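Local coordinates for protein succinylglutamate desuccinylase/aspartoacylase (Shewanella frigidimarina, PDB 3LWU) that binds zinc and is probably a metal-dependent hydrolase of the succinylglutamate desuccinylase/aspartoacylase family, acting on ester bonds, at residues I58-H63 / Q68-I73; I187-H192 / K279-Y284. One frame throughout, in Å; residues are numbered along the deposited sequence.

Contact 1: residues I58-H63 / Q68-I73; sequences IQANVH and QGNAVI. With ZN (zinc ion), chain C.
Ala60, at the end of strand 58-60, packs against Gly69 in helix 68-73; the strand and helix run at 143° to each other with their axes 7.8 Å apart, and the CA atoms of Ala60 and Gly69 come within 4.9 Å. Such closeness depends on both residues being small: Ala60 CB lies 3.5 Å from Gly69 C, and a CB on Gly69 would collide with it. One turn further along the helix, Ile73 also meets this methyl, its CD1 3.8 Å from Ala60 CB, while its CG1 meets Ile58 CG2 at 4.2 Å. Ile73 CG1 stands beside its own backbone N and the chain is extended beyond it, which carries CD1 to Ala60.

The polar part of the contact is an amide pair. Asn70 ND2 donates to Asn61 OD1 over 2.8 Å; the acceptor lies in the amide plane of Asn70, whereas the donor sits above the Asn61 carbonyl plane, and the two amides are turned 62° apart. Asn61 CG is anti to the backbone N (chi1 -154°), and its ND2 gives a 2.9 Å bond to His63 O as well as bonding Gly64 O. The Asn61 amide is thus gripped at both ends, tying the helix to the turn that carries the zinc ligand His63. A leucine in its place would probably leave Asn70 ND2 and His63 O without these partners and give the metal-binding turn more freedom to move.

His63 ND1 binds zinc at 2.1 Å, together with Glu66 and His192, while its NE2 bonds Asn119. The contact belongs to the beta-alpha-beta unit of strand 56-60, helix 68-80 and strand 89-92; strand 187-194 flanks strand 56-60, and helix 271-287 packs beside helix 68-80.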
# COMPACT_ATOMS: atom_id res chain seq x y z
N ILE A 58 -13.28 -23.20 16.45
CA ILE A 58 -13.63 -21.79 16.38
C ILE A 58 -12.39 -21.01 16.00
O ILE A 58 -11.38 -21.19 16.66
CB ILE A 58 -14.11 -21.29 17.74
CG1 ILE A 58 -15.33 -22.09 18.20
CG2 ILE A 58 -14.46 -19.78 17.66
CD1 ILE A 58 -15.84 -21.71 19.65
N GLN A 59 -12.45 -20.20 14.95
CA GLN A 59 -11.31 -19.38 14.54
C GLN A 59 -11.74 -17.93 14.36
O GLN A 59 -12.89 -17.66 14.13
CB GLN A 59 -10.62 -19.90 13.27
CG GLN A 59 -11.48 -19.87 11.97
CD GLN A 59 -10.70 -20.26 10.73
OE1 GLN A 59 -9.77 -21.06 10.82
NE2 GLN A 59 -11.05 -19.67 9.58
N ALA A 60 -10.79 -17.01 14.50
CA ALA A 60 -11.04 -15.59 14.25
C ALA A 60 -9.94 -14.98 13.41
O ALA A 60 -8.80 -15.48 13.41
CB ALA A 60 -11.13 -14.81 15.61
N ASN A 61 -10.28 -13.90 12.70
CA ASN A 61 -9.29 -12.87 12.26
C ASN A 61 -8.49 -13.33 11.05
O ASN A 61 -7.39 -12.87 10.82
CB ASN A 61 -8.38 -12.49 13.44
CG ASN A 61 -7.75 -11.07 13.35
OD1 ASN A 61 -7.01 -10.72 14.27
ND2 ASN A 61 -8.06 -10.27 12.31
N VAL A 62 -9.09 -14.21 10.23
CA VAL A 62 -8.49 -14.55 8.95
C VAL A 62 -8.37 -13.34 8.04
O VAL A 62 -7.42 -13.20 7.26
CB VAL A 62 -9.26 -15.66 8.25
CG1 VAL A 62 -8.79 -15.81 6.82
CG2 VAL A 62 -9.07 -16.97 9.03
N HIS A 63 -9.37 -12.48 8.12
CA HIS A 63 -9.29 -11.14 7.54
C HIS A 63 -8.67 -10.29 8.61
O HIS A 63 -9.23 -10.16 9.67
CB HIS A 63 -10.71 -10.63 7.16
CG HIS A 63 -11.23 -11.20 5.87
ND1 HIS A 63 -12.54 -11.57 5.68
CD2 HIS A 63 -10.58 -11.53 4.73
CE1 HIS A 63 -12.69 -12.05 4.45
NE2 HIS A 63 -11.51 -12.05 3.86
N GLN A 68 -12.34 -8.20 16.17
CA GLN A 68 -13.28 -8.40 17.31
C GLN A 68 -13.42 -9.86 17.71
O GLN A 68 -13.61 -10.16 18.89
CB GLN A 68 -14.66 -7.76 17.04
CG GLN A 68 -15.78 -7.96 18.09
CD GLN A 68 -15.58 -7.24 19.41
OE1 GLN A 68 -14.45 -6.84 19.80
NE2 GLN A 68 -16.68 -7.06 20.13
N GLY A 69 -13.29 -10.77 16.74
CA GLY A 69 -13.32 -12.22 17.03
C GLY A 69 -12.34 -12.70 18.08
O GLY A 69 -12.59 -13.69 18.77
N ASN A 70 -11.19 -12.02 18.20
CA ASN A 70 -10.24 -12.32 19.24
C ASN A 70 -10.79 -12.01 20.64
O ASN A 70 -10.51 -12.75 21.58
CB ASN A 70 -8.92 -11.54 19.02
CG ASN A 70 -8.28 -11.92 17.70
OD1 ASN A 70 -8.00 -13.12 17.48
ND2 ASN A 70 -8.18 -10.94 16.76
N ALA A 71 -11.51 -10.89 20.78
CA ALA A 71 -12.17 -10.52 22.02
C ALA A 71 -13.30 -11.54 22.33
O ALA A 71 -13.49 -11.91 23.47
CB ALA A 71 -12.74 -9.10 21.94
N VAL A 72 -14.00 -12.00 21.31
CA VAL A 72 -15.02 -13.04 21.49
C VAL A 72 -14.41 -14.36 22.01
O VAL A 72 -14.91 -14.96 23.00
CB VAL A 72 -15.85 -13.24 20.21
CG1 VAL A 72 -16.88 -14.44 20.35
CG2 VAL A 72 -16.56 -11.92 19.89
N ILE A 73 -13.30 -14.76 21.42
CA ILE A 73 -12.60 -15.94 21.89
C ILE A 73 -12.14 -15.75 23.34
O ILE A 73 -12.25 -16.67 24.15
CB ILE A 73 -11.47 -16.32 20.93
CG1 ILE A 73 -12.10 -16.93 19.67
CG2 ILE A 73 -10.51 -17.31 21.57
CD1 ILE A 73 -11.17 -17.27 18.51
ZN ZN C . -14.11 -11.37 7.01

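Contact 2: residues I187-H192 / K279-Y284; sequences IVLDLH and KGILAY. With ZN (zinc ion), chain C.
Two side-chain torsions set this contact: with chi1 at -180°, the Tyr284 ring extends opposite its own amide nitrogen, toward the strand, and Leu189 CG stands beside its own N (chi1 -53°), extending CD1 toward the helix. Leu189 CD1 then lies 3.7 Å from Ile281 CG2, the two side chains lying alongside one another, pointing opposite ways. The other branch of Ile281 ends in CD1, which touches Leu191 CD2 more loosely at 4.2 Å. Ile187 CG2 approaches the Tyr284 ring at its edge, in plane, 3.9 Å from CE2. Alternate residues of the strand thus form an apolar row against one face of helix 279-284, which runs nearly antiparallel to it at 166°, with axes 11.9 Å apart.

Away from the helix, His192 ND1 binds zinc at 2.1 Å, and its NE2 makes a weak hydrogen bond to Asp190 OD2; Gln59 bonds the other oxygen of that carboxylate, a second shell that probably helps orient the imidazole.

The hydroxyl of Tyr284 bonds Arg288, and its ring also meets Phe214 and Phe259. Strand 187-194 runs between strands 56-60 and 257-263, parallel to both, while helix 68-80 lies alongside helix 271-287 through Val72 and Leu76.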
# COMPACT_ATOMS: atom_id res chain seq x y z
N ILE A 187 -18.72 -29.01 14.53
CA ILE A 187 -19.26 -27.67 14.51
C ILE A 187 -18.11 -26.74 14.25
O ILE A 187 -17.09 -26.81 14.94
CB ILE A 187 -19.88 -27.29 15.87
CG1 ILE A 187 -21.11 -28.16 16.16
CG2 ILE A 187 -20.28 -25.81 15.89
CD1 ILE A 187 -21.43 -28.33 17.68
N VAL A 188 -18.25 -25.90 13.23
CA VAL A 188 -17.20 -24.96 12.84
C VAL A 188 -17.78 -23.54 12.91
O VAL A 188 -18.83 -23.29 12.33
CB VAL A 188 -16.70 -25.23 11.40
CG1 VAL A 188 -15.78 -24.05 10.88
CG2 VAL A 188 -16.00 -26.57 11.34
N LEU A 189 -17.10 -22.65 13.63
CA LEU A 189 -17.48 -21.24 13.70
C LEU A 189 -16.31 -20.43 13.22
O LEU A 189 -15.21 -20.46 13.83
CB LEU A 189 -17.85 -20.83 15.12
CG LEU A 189 -18.90 -21.67 15.86
CD1 LEU A 189 -19.00 -21.21 17.32
CD2 LEU A 189 -20.25 -21.65 15.17
N ASP A 190 -16.53 -19.69 12.13
CA ASP A 190 -15.53 -18.77 11.57
C ASP A 190 -15.98 -17.38 11.93
O ASP A 190 -17.02 -16.94 11.47
CB ASP A 190 -15.46 -18.94 10.05
CG ASP A 190 -14.26 -18.26 9.42
OD1 ASP A 190 -13.36 -17.78 10.15
OD2 ASP A 190 -14.22 -18.21 8.15
N LEU A 191 -15.22 -16.71 12.77
CA LEU A 191 -15.57 -15.39 13.29
C LEU A 191 -14.93 -14.25 12.51
O LEU A 191 -13.70 -14.11 12.46
CB LEU A 191 -15.13 -15.28 14.74
CG LEU A 191 -15.57 -16.35 15.74
CD1 LEU A 191 -15.21 -15.93 17.11
CD2 LEU A 191 -17.09 -16.67 15.67
N HIS A 192 -15.79 -13.44 11.92
CA HIS A 192 -15.44 -12.31 11.08
C HIS A 192 -16.10 -11.03 11.61
O HIS A 192 -16.80 -11.04 12.60
CB HIS A 192 -15.93 -12.58 9.66
CG HIS A 192 -15.12 -13.59 8.91
ND1 HIS A 192 -14.33 -13.25 7.83
CD2 HIS A 192 -15.04 -14.94 9.03
CE1 HIS A 192 -13.81 -14.35 7.32
NE2 HIS A 192 -14.20 -15.39 8.04
N LYS A 279 -21.81 -15.21 24.88
CA LYS A 279 -23.01 -15.82 25.47
C LYS A 279 -23.95 -16.48 24.45
O LYS A 279 -24.53 -17.52 24.73
CB LYS A 279 -23.78 -14.79 26.30
CG LYS A 279 -23.08 -14.37 27.64
CD LYS A 279 -23.82 -13.21 28.31
CE LYS A 279 -23.36 -12.97 29.73
NZ LYS A 279 -23.72 -11.59 30.19
N GLY A 280 -24.10 -15.87 23.28
CA GLY A 280 -24.92 -16.46 22.20
C GLY A 280 -24.30 -17.72 21.64
O GLY A 280 -25.00 -18.72 21.42
N ILE A 281 -22.98 -17.70 21.42
CA ILE A 281 -22.25 -18.89 21.05
C ILE A 281 -22.47 -20.01 22.08
O ILE A 281 -22.70 -21.14 21.71
CB ILE A 281 -20.72 -18.64 20.83
CG1 ILE A 281 -20.50 -17.76 19.58
CG2 ILE A 281 -19.98 -19.99 20.69
CD1 ILE A 281 -19.00 -17.29 19.34
N LEU A 282 -22.37 -19.68 23.37
CA LEU A 282 -22.60 -20.68 24.42
C LEU A 282 -24.02 -21.22 24.40
O LEU A 282 -24.25 -22.39 24.72
CB LEU A 282 -22.28 -20.11 25.79
CG LEU A 282 -20.78 -20.08 26.11
CD1 LEU A 282 -20.52 -19.20 27.34
CD2 LEU A 282 -20.26 -21.50 26.39
N ALA A 283 -24.98 -20.38 24.05
CA ALA A 283 -26.35 -20.83 23.89
C ALA A 283 -26.36 -21.93 22.84
O ALA A 283 -26.94 -22.98 23.08
CB ALA A 283 -27.28 -19.68 23.51
N TYR A 284 -25.70 -21.72 21.71
CA TYR A 284 -25.70 -22.78 20.67
C TYR A 284 -24.96 -24.06 21.10
O TYR A 284 -25.46 -25.18 20.86
CB TYR A 284 -25.15 -22.26 19.33
CG TYR A 284 -25.15 -23.32 18.27
CD1 TYR A 284 -26.34 -23.82 17.75
CD2 TYR A 284 -23.97 -23.86 17.81
CE1 TYR A 284 -26.34 -24.80 16.78
CE2 TYR A 284 -23.96 -24.83 16.85
CZ TYR A 284 -25.13 -25.30 16.33
OH TYR A 284 -25.11 -26.31 15.38
ZN ZN C . -14.11 -11.37 7.01

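In the fold
Both segments of contact 1 precede those of contact 2 in the chain, and the centres of the two contacts lie about 11 Å apart within the catalytic domain. Strands 56-60 and 187-194 are parallel neighbours in the sheet, joined by probable hydrogen bonds from Leu191 N to Gln59 O and from Gln59 N to Leu189 O. The helices of the two contacts pack together too, Val72 CG1 lying 3.7 Å from Ile281 CD1. Each contact supplies one histidine to the zinc: His63 from the turn after strand 56-60, His192 from strand 187-194, with Glu66 completing the protein ligands. The two neighbouring strands thus bring both histidines to one metal centre, consistent with a zinc-dependent hydrolase, while the packed helices cover the same strands.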